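Local coordinates for phospholyase (Arthrobacter aurescens, PDB 5G4I), which acts as a pyridoxal-5'-phosphate-dependent phospholyase, probably on phosphorylated amino alcohols such as phosphoethanolamine, and is a homologue of the class III transaminases, at residues L126-A131 / L247-E252; R132-N137 / T295-D300; W265-F270 / E275-G280. All coordinates share one frame; numbering follows the deposited sequence. Where two conformers were deposited one is given.

Interaction 1. Residues L126-A131 / L247-E252; sequences LALRIA and LVISDE. With PLP (pyridoxal-5'-phosphate), chain C.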
loop_
_atom_site.group_PDB
_atom_site.type_symbol
_atom_site.label_atom_id
_atom_site.label_comp_id
_atom_site.label_asym_id
_atom_site.label_seq_id
_atom_site.Cartn_x
_atom_site.Cartn_y
_atom_site.Cartn_z
ATOM N N LEU A 126 -9.529 2.585 0.643
ATOM C CA LEU A 126 -10.044 3.246 1.878
ATOM C C LEU A 126 -11.205 4.160 1.565
ATOM O O LEU A 126 -12.210 4.160 2.345
ATOM C CB LEU A 126 -8.896 3.978 2.597
ATOM C CG LEU A 126 -9.274 4.774 3.832
ATOM C CD1 LEU A 126 -9.854 3.900 4.910
ATOM C CD2 LEU A 126 -8.008 5.515 4.367
ATOM N N ALA A 127 -11.107 4.960 0.515
ATOM C CA ALA A 127 -12.254 5.838 0.177
ATOM C C ALA A 127 -13.523 5.047 -0.071
ATOM O O ALA A 127 -14.619 5.501 0.381
ATOM C CB ALA A 127 -11.917 6.754 -0.996
ATOM N N LEU A 128 -13.466 3.922 -0.814
ATOM C CA LEU A 128 -14.700 3.105 -1.064
ATOM C C LEU A 128 -15.229 2.585 0.273
ATOM O O LEU A 128 -16.458 2.445 0.479
ATOM C CB LEU A 128 -14.414 1.956 -2.067
ATOM C CG LEU A 128 -14.167 2.334 -3.522
ATOM C CD1 LEU A 128 -13.864 1.068 -4.251
ATOM C CD2 LEU A 128 -15.417 2.975 -4.106
ATOM N N ARG A 129 -14.317 2.182 1.185
ATOM C CA ARG A 129 -14.691 1.662 2.514
ATOM C C ARG A 129 -15.376 2.702 3.371
ATOM O O ARG A 129 -16.481 2.438 4.012
ATOM C CB ARG A 129 -13.447 0.998 3.154
ATOM C CG ARG A 129 -13.768 0.252 4.508
ATOM C CD ARG A 129 -12.508 -0.438 5.082
ATOM N NE ARG A 129 -12.858 -1.007 6.412
ATOM C CZ ARG A 129 -12.043 -1.107 7.463
ATOM N NH1 ARG A 129 -10.750 -0.872 7.355
ATOM N NH2 ARG A 129 -12.508 -1.535 8.637
ATOM N N ILE A 130 -14.820 3.886 3.478
ATOM C CA ILE A 130 -15.485 5.055 4.197
ATOM C C ILE A 130 -16.833 5.253 3.597
ATOM O O ILE A 130 -17.840 5.387 4.387
ATOM C CB ILE A 130 -14.589 6.309 4.053
ATOM C CG1 ILE A 130 -13.285 6.196 4.867
ATOM C CG2 ILE A 130 -15.379 7.561 4.531
ATOM C CD1 ILE A 130 -12.186 7.224 4.436
ATOM N N ALA A 131 -16.957 5.337 2.296
ATOM C CA ALA A 131 -18.235 5.619 1.660
ATOM C C ALA A 131 -19.265 4.529 1.951
ATOM O O ALA A 131 -20.481 4.846 2.251
ATOM C CB ALA A 131 -18.088 5.855 0.162
ATOM N N LEU A 247 -22.018 9.543 -2.331
ATOM C CA LEU A 247 -20.903 10.508 -2.267
ATOM C C LEU A 247 -20.158 10.532 -3.594
ATOM O O LEU A 247 -20.202 9.590 -4.392
ATOM C CB LEU A 247 -19.887 10.129 -1.144
ATOM C CG LEU A 247 -20.482 9.927 0.263
ATOM C CD1 LEU A 247 -19.440 9.464 1.273
ATOM C CD2 LEU A 247 -21.128 11.211 0.765
ATOM N N VAL A 248 -19.394 11.591 -3.769
ATOM C CA VAL A 248 -18.511 11.752 -4.951
ATOM C C VAL A 248 -17.044 11.630 -4.544
ATOM O O VAL A 248 -16.595 12.323 -3.594
ATOM C CB VAL A 248 -18.740 13.121 -5.636
ATOM C CG1 VAL A 248 -17.729 13.286 -6.806
ATOM C CG2 VAL A 248 -20.194 13.241 -6.124
ATOM N N ILE A 249 -16.297 10.738 -5.247
ATOM C CA ILE A 249 -14.856 10.566 -5.047
ATOM C C ILE A 249 -14.148 11.089 -6.351
ATOM O O ILE A 249 -14.342 10.516 -7.428
ATOM C CB ILE A 249 -14.372 9.121 -4.797
ATOM C CG1 ILE A 249 -15.096 8.453 -3.583
ATOM C CG2 ILE A 249 -12.827 9.093 -4.555
ATOM C CD1 ILE A 249 -14.928 6.950 -3.554
ATOM N N SER A 250 -13.270 12.116 -6.201
ATOM C CA SER A 250 -12.325 12.461 -7.313
ATOM C C SER A 250 -11.011 11.726 -7.117
ATOM O O SER A 250 -10.320 12.011 -6.079
ATOM C CB SER A 250 -12.059 13.973 -7.385
ATOM O OG SER A 250 -11.229 14.277 -8.502
ATOM N N ASP A 251 -10.651 10.876 -8.091
ATOM C CA ASP A 251 -9.348 10.162 -8.098
ATOM C C ASP A 251 -8.375 11.108 -8.835
ATOM O O ASP A 251 -8.501 11.310 -10.029
ATOM C CB ASP A 251 -9.521 8.832 -8.807
ATOM C CG ASP A 251 -8.228 8.043 -8.944
ATOM O OD1 ASP A 251 -7.155 8.644 -8.845
ATOM O OD2 ASP A 251 -8.316 6.817 -9.258
ATOM N N GLU A 252 -7.475 11.715 -8.025
ATOM C CA GLU A 252 -6.473 12.701 -8.491
ATOM C C GLU A 252 -5.145 12.083 -8.757
ATOM O O GLU A 252 -4.148 12.828 -8.903
ATOM C CB GLU A 252 -6.366 13.851 -7.499
ATOM C CG GLU A 252 -7.626 14.680 -7.387
ATOM C CD GLU A 252 -7.902 15.628 -8.539
ATOM O OE1 GLU A 252 -6.945 15.968 -9.260
ATOM O OE2 GLU A 252 -9.079 16.031 -8.665
HETATM N N1 PLP C . -6.034 5.479 -10.018
HETATM C C2 PLP C . -5.470 6.088 -11.088
HETATM C C2A PLP C . -6.248 7.120 -11.861
HETATM C C3 PLP C . -4.086 5.743 -11.500
HETATM O O3 PLP C . -3.497 6.342 -12.572
HETATM C C4 PLP C . -3.371 4.721 -10.702
HETATM C C4A PLP C . -1.989 4.310 -11.035
HETATM C C5 PLP C . -4.100 4.130 -9.555
HETATM C C6 PLP C . -5.400 4.549 -9.281
HETATM C C5A PLP C . -3.440 3.080 -8.690
HETATM O O4P PLP C . -2.175 3.560 -8.241
HETATM P P PLP C . -1.127 2.562 -7.534
HETATM O O1P PLP C . -0.517 1.799 -8.685
HETATM O O2P PLP C . -0.169 3.486 -6.821
HETATM O O3P PLP C . -1.985 1.725 -6.616
#
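Ile-249 reaches from the central sheet onto helix 120-135, where its terminal methyl settles against Ala-127 and Leu-128. Helix and strand run antiparallel (172° between their short axes, 10.0 Å apart), as expected when a helix packs along a sheet in the alpha/beta large domain of a fold-type I PLP enzyme. At CB, which is directed at the helix, Ile-249 branches into CG1 and CG2. Ile-249 CG2 stays 4.3 Å from Ala-127 CB, a looser approach than that of CD1. CG1, anti to the carbonyl carbon (chi1 -56°), carries CD1 up to the helix, and Ile-249 CD1 lies 4.0 Å from Ala-127 CB. The same methyl meets the end of Leu-128, whose chain crosses it at about a right angle, Leu-128 CD2 being 4.0 Å from Ile-249 CD1. One turn on, Ala-131 CB rests 4.0 Å from Leu-247 CD1. Small alanines thus face the two long strand residues, while Val-214 on the neighbouring strand packs against both Leu-128 and Ile-249.

At the strand's end Asp-251 turns its carboxylate to the cofactor, with Asp-251 OD2 2.8 Å from PLP N1. His-148 ND1 and Asn-124 ND2 also bond to OD2, and Val-253 N bonds to OD1, fixing the group's rotation. Putting an alanine here would probably leave the pyridine nitrogen without its carboxylate mate and cost His-148 and Asn-124 the oxygen they share. The division is chemical: aliphatic carbon, mostly methyl, joins helix to strand, whereas the last strand residue spends its polar atoms on PLP and the shell that holds it in position.

Interaction 2. Residues R132-N137 / T295-D300; sequences RQHTGN and TAELLD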
loop_
_atom_site.group_PDB
_atom_site.type_symbol
_atom_site.label_atom_id
_atom_site.label_comp_id
_atom_site.label_asym_id
_atom_site.label_seq_id
_atom_site.Cartn_x
_atom_site.Cartn_y
_atom_site.Cartn_z
ATOM N N ARG A 132 -18.904 3.256 1.778
ATOM C CA ARG A 132 -19.904 2.104 1.992
ATOM C C ARG A 132 -20.409 2.185 3.433
ATOM O O ARG A 132 -21.680 2.050 3.685
ATOM C CB ARG A 132 -19.134 0.748 1.774
ATOM C CG ARG A 132 -19.922 -0.434 1.460
ATOM C CD ARG A 132 -19.022 -1.637 1.269
ATOM N NE ARG A 132 -17.994 -1.467 0.250
ATOM C CZ ARG A 132 -16.663 -1.405 0.453
ATOM N NH1 ARG A 132 -16.140 -1.510 1.617
ATOM N NH2 ARG A 132 -15.899 -1.250 -0.637
ATOM N N GLN A 133 -19.573 2.414 4.429
ATOM C CA GLN A 133 -20.034 2.469 5.837
ATOM C C GLN A 133 -20.884 3.705 6.116
ATOM O O GLN A 133 -21.923 3.635 6.862
ATOM C CB GLN A 133 -18.865 2.497 6.829
ATOM C CG GLN A 133 -17.944 1.256 6.814
ATOM C CD GLN A 133 -16.964 1.191 7.973
ATOM O OE1 GLN A 133 -17.037 2.031 8.921
ATOM N NE2 GLN A 133 -16.022 0.244 7.943
ATOM N N HIS A 134 -20.549 4.854 5.527
ATOM C CA HIS A 134 -21.305 6.090 5.775
ATOM C C HIS A 134 -22.698 6.079 5.109
ATOM O O HIS A 134 -23.707 6.470 5.750
ATOM C CB HIS A 134 -20.548 7.304 5.173
ATOM C CG HIS A 134 -21.311 8.585 5.271
ATOM N ND1 HIS A 134 -22.016 9.184 4.262
ATOM C CD2 HIS A 134 -21.500 9.337 6.374
ATOM C CE1 HIS A 134 -22.637 10.277 4.742
ATOM N NE2 HIS A 134 -22.333 10.386 6.025
ATOM N N THR A 135 -22.785 5.599 3.871
ATOM C CA THR A 135 -24.001 5.645 3.067
ATOM C C THR A 135 -24.939 4.518 3.444
ATOM O O THR A 135 -26.202 4.658 3.208
ATOM C CB THR A 135 -23.724 5.584 1.579
ATOM O OG1 THR A 135 -23.178 4.319 1.168
ATOM C CG2 THR A 135 -22.895 6.798 1.112
ATOM N N GLY A 136 -24.418 3.387 3.950
ATOM C CA GLY A 136 -25.267 2.184 4.109
ATOM C C GLY A 136 -25.656 1.510 2.791
ATOM O O GLY A 136 -26.516 0.584 2.766
ATOM N N ASN A 137 -25.041 1.942 1.677
ATOM C CA ASN A 137 -25.249 1.444 0.348
ATOM C C ASN A 137 -23.961 0.791 -0.203
ATOM O O ASN A 137 -22.843 1.040 0.337
ATOM C CB ASN A 137 -25.681 2.586 -0.633
ATOM C CG ASN A 137 -27.006 3.255 -0.288
ATOM O OD1 ASN A 137 -27.237 4.489 -0.557
ATOM N ND2 ASN A 137 -27.852 2.506 0.331
ATOM N N THR A 295 -13.830 15.385 4.721
ATOM C CA THR A 295 -14.415 16.336 5.640
ATOM C C THR A 295 -14.196 15.885 7.095
ATOM O O THR A 295 -13.943 14.732 7.442
ATOM C CB THR A 295 -15.930 16.456 5.360
ATOM O OG1 THR A 295 -16.590 15.229 5.748
ATOM C CG2 THR A 295 -16.232 16.785 3.975
ATOM N N ALA A 296 -14.326 16.836 8.019
ATOM C CA ALA A 296 -14.300 16.531 9.444
ATOM C C ALA A 296 -15.377 15.544 9.883
ATOM O O ALA A 296 -15.062 14.596 10.619
ATOM C CB ALA A 296 -14.438 17.811 10.258
ATOM N N GLU A 297 -16.593 15.701 9.419
ATOM C CA GLU A 297 -17.644 14.775 9.750
ATOM C C GLU A 297 -17.338 13.334 9.319
ATOM O O GLU A 297 -17.511 12.410 10.077
ATOM C CB GLU A 297 -18.938 15.260 9.104
ATOM C CG GLU A 297 -20.096 14.245 9.039
ATOM C CD GLU A 297 -21.172 14.633 8.011
ATOM O OE1 GLU A 297 -21.924 15.596 8.335
ATOM O OE2 GLU A 297 -21.216 14.018 6.895
ATOM N N LEU A 298 -16.832 13.157 8.074
ATOM C CA LEU A 298 -16.547 11.824 7.554
ATOM C C LEU A 298 -15.374 11.181 8.310
ATOM O O LEU A 298 -15.429 9.937 8.630
ATOM C CB LEU A 298 -16.311 11.793 6.006
ATOM C CG LEU A 298 -17.637 12.054 5.198
ATOM C CD1 LEU A 298 -17.412 12.280 3.712
ATOM C CD2 LEU A 298 -18.695 10.948 5.334
ATOM N N LEU A 299 -14.263 11.943 8.482
ATOM C CA LEU A 299 -13.117 11.351 9.226
ATOM C C LEU A 299 -13.517 10.951 10.665
ATOM O O LEU A 299 -13.145 9.910 11.165
ATOM C CB LEU A 299 -11.879 12.287 9.160
ATOM C CG LEU A 299 -10.652 11.750 9.977
ATOM C CD1 LEU A 299 -9.338 11.953 9.258
ATOM C CD2 LEU A 299 -10.617 12.349 11.405
ATOM N N ASP A 300 -14.232 11.846 11.377
ATOM C CA ASP A 300 -14.586 11.571 12.754
ATOM C C ASP A 300 -15.517 10.317 12.868
ATOM O O ASP A 300 -15.309 9.471 13.719
ATOM C CB ASP A 300 -15.353 12.797 13.331
ATOM C CG ASP A 300 -15.778 12.605 14.828
ATOM O OD1 ASP A 300 -14.906 12.542 15.630
ATOM O OD2 ASP A 300 -17.000 12.535 15.159
#
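A helix-helix contact in the large alpha/beta domain brings the last turn of helix 120-135 against the N-terminal turn of helix 296-305, with His-134 lying under Leu-298. The backbones come nearest at this pair, 7.7 Å between the CA of His-134 and the CA of Leu-298. CG of His-134 stands anti to the backbone N (chi1 175°), which extends the imidazole across the gap. The Leu-298 methyl CD2 sits over one face of this ring, 3.5 Å from the His-134 ring centroid and 18° off the normal, the geometry of a CH-pi contact. Beside it, the extended Glu-297 chain brings its carboxylate obliquely to the ring with the two planes almost parallel. Of the pair, Leu-298 is buried and Glu-297 exposed, which places the contact at the edge of the core.

Both helix ends close locally. Gly-136 leaves the helix with positive phi, and Thr-135 OG1 accepts from Asn-137 N at 3.1 Å in an ST turn while also bonding to Ala-131 O. The dimer partner lies close by: Gln-133 NE2 bonds to Glu-165 of the second subunit, and Asp-300 OD1 to His-30 of that subunit. Thr-295 is the N-cap of the other helix, and its OG1 takes a nearly straight bond (160°) from the amide of the packed leucine, Leu-298 N to Thr-295 OG1 3.1 Å.

Interaction 3. Residues W265-F270 / E275-G280; sequences WGYQMF and ELVTMG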
loop_
_atom_site.group_PDB
_atom_site.type_symbol
_atom_site.label_atom_id
_atom_site.label_comp_id
_atom_site.label_asym_id
_atom_site.label_seq_id
_atom_site.Cartn_x
_atom_site.Cartn_y
_atom_site.Cartn_z
ATOM N N TRP A 265 -6.028 20.690 -8.490
ATOM C CA TRP A 265 -6.768 19.410 -8.579
ATOM C C TRP A 265 -7.625 19.427 -9.817
ATOM O O TRP A 265 -8.262 20.454 -10.158
ATOM C CB TRP A 265 -7.650 19.208 -7.310
ATOM C CG TRP A 265 -6.795 19.352 -6.023
ATOM C CD1 TRP A 265 -6.822 20.391 -5.133
ATOM C CD2 TRP A 265 -5.665 18.579 -5.632
ATOM N NE1 TRP A 265 -5.854 20.298 -4.189
ATOM C CE2 TRP A 265 -5.094 19.176 -4.506
ATOM C CE3 TRP A 265 -5.091 17.367 -6.139
ATOM C CZ2 TRP A 265 -3.952 18.646 -3.857
ATOM C CZ3 TRP A 265 -3.985 16.846 -5.475
ATOM C CH2 TRP A 265 -3.412 17.484 -4.374
ATOM N N GLY A 266 -7.625 18.320 -10.553
ATOM C CA GLY A 266 -8.486 18.179 -11.721
ATOM C C GLY A 266 -9.959 18.393 -11.500
ATOM O O GLY A 266 -10.644 18.876 -12.469
ATOM N N TYR A 267 -10.492 18.062 -10.318
ATOM C CA TYR A 267 -11.978 18.271 -10.125
ATOM C C TYR A 267 -12.372 19.698 -10.314
ATOM O O TYR A 267 -13.544 20.019 -10.552
ATOM C CB TYR A 267 -12.473 17.693 -8.818
ATOM C CG TYR A 267 -12.080 18.465 -7.540
ATOM C CD1 TYR A 267 -12.746 19.635 -7.143
ATOM C CD2 TYR A 267 -11.021 18.028 -6.683
ATOM C CE1 TYR A 267 -12.428 20.299 -5.987
ATOM C CE2 TYR A 267 -10.693 18.749 -5.559
ATOM C CZ TYR A 267 -11.399 19.887 -5.239
ATOM O OH TYR A 267 -11.094 20.596 -4.035
ATOM N N GLN A 268 -11.411 20.648 -10.178
ATOM C CA GLN A 268 -11.668 22.095 -10.263
ATOM C C GLN A 268 -12.000 22.470 -11.694
ATOM O O GLN A 268 -12.482 23.643 -11.891
ATOM C CB GLN A 268 -10.398 22.904 -9.693
ATOM C CG GLN A 268 -10.187 22.705 -8.205
ATOM C CD GLN A 268 -8.847 23.141 -7.574
ATOM O OE1 GLN A 268 -7.895 23.053 -8.185
ATOM N NE2 GLN A 268 -8.869 23.495 -6.285
ATOM N N MET A 269 -11.773 21.645 -12.719
ATOM C CA MET A 269 -12.327 21.889 -14.093
ATOM C C MET A 269 -13.848 21.862 -14.128
ATOM O O MET A 269 -14.415 22.385 -15.159
ATOM C CB MET A 269 -11.737 20.901 -15.103
ATOM C CG MET A 269 -10.239 20.883 -15.276
ATOM S SD MET A 269 -9.583 19.777 -16.509
ATOM C CE MET A 269 -9.967 18.121 -15.842
ATOM N N PHE A 270 -14.524 21.360 -13.102
ATOM C CA PHE A 270 -15.987 21.242 -13.025
ATOM C C PHE A 270 -16.473 22.055 -11.868
ATOM O O PHE A 270 -15.744 22.396 -10.889
ATOM C CB PHE A 270 -16.321 19.754 -12.886
ATOM C CG PHE A 270 -15.636 18.867 -13.947
ATOM C CD1 PHE A 270 -16.068 18.877 -15.260
ATOM C CD2 PHE A 270 -14.573 18.022 -13.636
ATOM C CE1 PHE A 270 -15.475 18.108 -16.250
ATOM C CE2 PHE A 270 -13.953 17.299 -14.621
ATOM C CZ PHE A 270 -14.399 17.298 -15.914
ATOM N N GLU A 275 -16.715 15.008 -1.697
ATOM C CA GLU A 275 -16.591 14.655 -0.314
ATOM C C GLU A 275 -15.245 13.950 0.028
ATOM O O GLU A 275 -14.789 13.977 1.172
ATOM C CB GLU A 275 -17.719 13.806 0.241
ATOM C CG GLU A 275 -19.081 14.493 0.202
ATOM C CD GLU A 275 -19.869 14.269 -1.080
ATOM O OE1 GLU A 275 -19.347 13.959 -2.186
ATOM O OE2 GLU A 275 -21.162 14.463 -1.033
ATOM N N LEU A 276 -14.702 13.271 -1.012
ATOM C CA LEU A 276 -13.489 12.445 -0.849
ATOM C C LEU A 276 -12.618 12.676 -2.092
ATOM O O LEU A 276 -13.114 12.721 -3.235
ATOM C CB LEU A 276 -13.892 10.917 -0.878
ATOM C CG LEU A 276 -14.655 10.433 0.418
ATOM C CD1 LEU A 276 -15.607 9.242 0.101
ATOM C CD2 LEU A 276 -13.680 10.106 1.515
ATOM N N VAL A 277 -11.306 12.842 -1.804
ATOM C CA VAL A 277 -10.262 13.075 -2.875
ATOM C C VAL A 277 -9.105 12.108 -2.618
ATOM O O VAL A 277 -8.590 12.064 -1.506
ATOM C CB VAL A 277 -9.759 14.556 -2.911
ATOM C CG1 VAL A 277 -8.750 14.718 -4.015
ATOM C CG2 VAL A 277 -10.911 15.508 -3.090
ATOM N N THR A 278 -8.781 11.303 -3.632
ATOM C CA THR A 278 -7.658 10.314 -3.476
ATOM C C THR A 278 -6.476 10.757 -4.354
ATOM O O THR A 278 -6.610 11.417 -5.371
ATOM C CB THR A 278 -8.145 8.890 -3.843
ATOM O OG1 THR A 278 -8.607 8.909 -5.186
ATOM C CG2 THR A 278 -9.273 8.421 -2.916
ATOM N N MET A 279 -5.275 10.328 -3.955
ATOM C CA MET A 279 -4.038 10.760 -4.636
ATOM C C MET A 279 -2.956 9.684 -4.398
ATOM O O MET A 279 -3.029 8.812 -3.515
ATOM C CB MET A 279 -3.652 12.148 -4.189
ATOM C CG MET A 279 -3.342 12.201 -2.792
ATOM S SD MET A 279 -3.289 13.955 -2.096
ATOM C CE MET A 279 -4.633 14.522 -2.281
ATOM N N GLY A 280 -1.890 9.802 -5.209
ATOM C CA GLY A 280 -0.747 8.860 -5.170
ATOM C C GLY A 280 0.281 9.386 -6.181
ATOM O O GLY A 280 0.646 10.572 -6.186
#
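Val-277 and Met-279, alternate residues of strand 276-279, meet Tyr-267 of the short 3-10 turn that precedes the strand and Trp-265 just before that turn. Before the strand begins, Glu-275 uses its carboxylate for a salt bridge to Arg-242 and a hydrogen bond from Val-248 N. Leu-276 faces the other side of the sheet and packs on Ile-249. Val-277 then points at the turn: its CG2, anti to the carbonyl carbon, lies 4.1 Å from Tyr-267 CE2, and the two side chains cross at about a right angle. Thr-278 reverses direction again, its OG1 hydrogen-bonded to Asn-124 OD1.

Met-279 makes the Met-aromatic contact. Its CG lies between the backbone N and the carbonyl carbon (chi1 63°), and a bend at chi3 (61°) brings CE obliquely to the six-membered ring of the indole, Met-279 CE being 3.8 Å from Trp-265 CH2 and 4.0 Å from Trp-265 CZ3. The sulfur approaches obliquely, Met-279 SD 5.1 Å from the centroid of the Trp-265 six-membered ring. Gly-280 ends the segment just before Lys-281 of the PLP pocket.

Several bonds fix the aromatic partners. Trp-265 N donates to Gln-268 OE1 at 3.0 Å, above the carbonyl plane, while the indole NE1 bonds to Lys-106 O and the ring stacks on Phe-107. Glu-252 receives Gly-266 N and Tyr-267 N on its two carboxylate oxygens. Across the buried contact itself there is carbon and sulfur against aromatic carbon, so its cohesion rests on dispersion and shape, with the indole N-H and the amides of Gly-266 and Tyr-267 bonded outside the contact.

Interactions 1 and 3 are wholly buried, whereas interaction 2 is only partly so and lies farther from the chain's centre. Interactions 1 and 2 share helix 120-135, and Leu-247 joins them: its CD1 is 4.2 Å from Leu-298 CD1. Interactions 1 and 3 use neighbouring strands of one sheet, tied by a probable hydrogen bond from Glu-252 N to Thr-278 O at 2.8 Å. Chemistry follows position. Aliphatic methyls join helix to sheet in interaction 1, aromatic rings meet valine and methionine in interaction 3, and imidazole, methyl and a carboxylate mix at the outer edge in interaction 2. Interaction 1 alone includes a residue touching the cofactor.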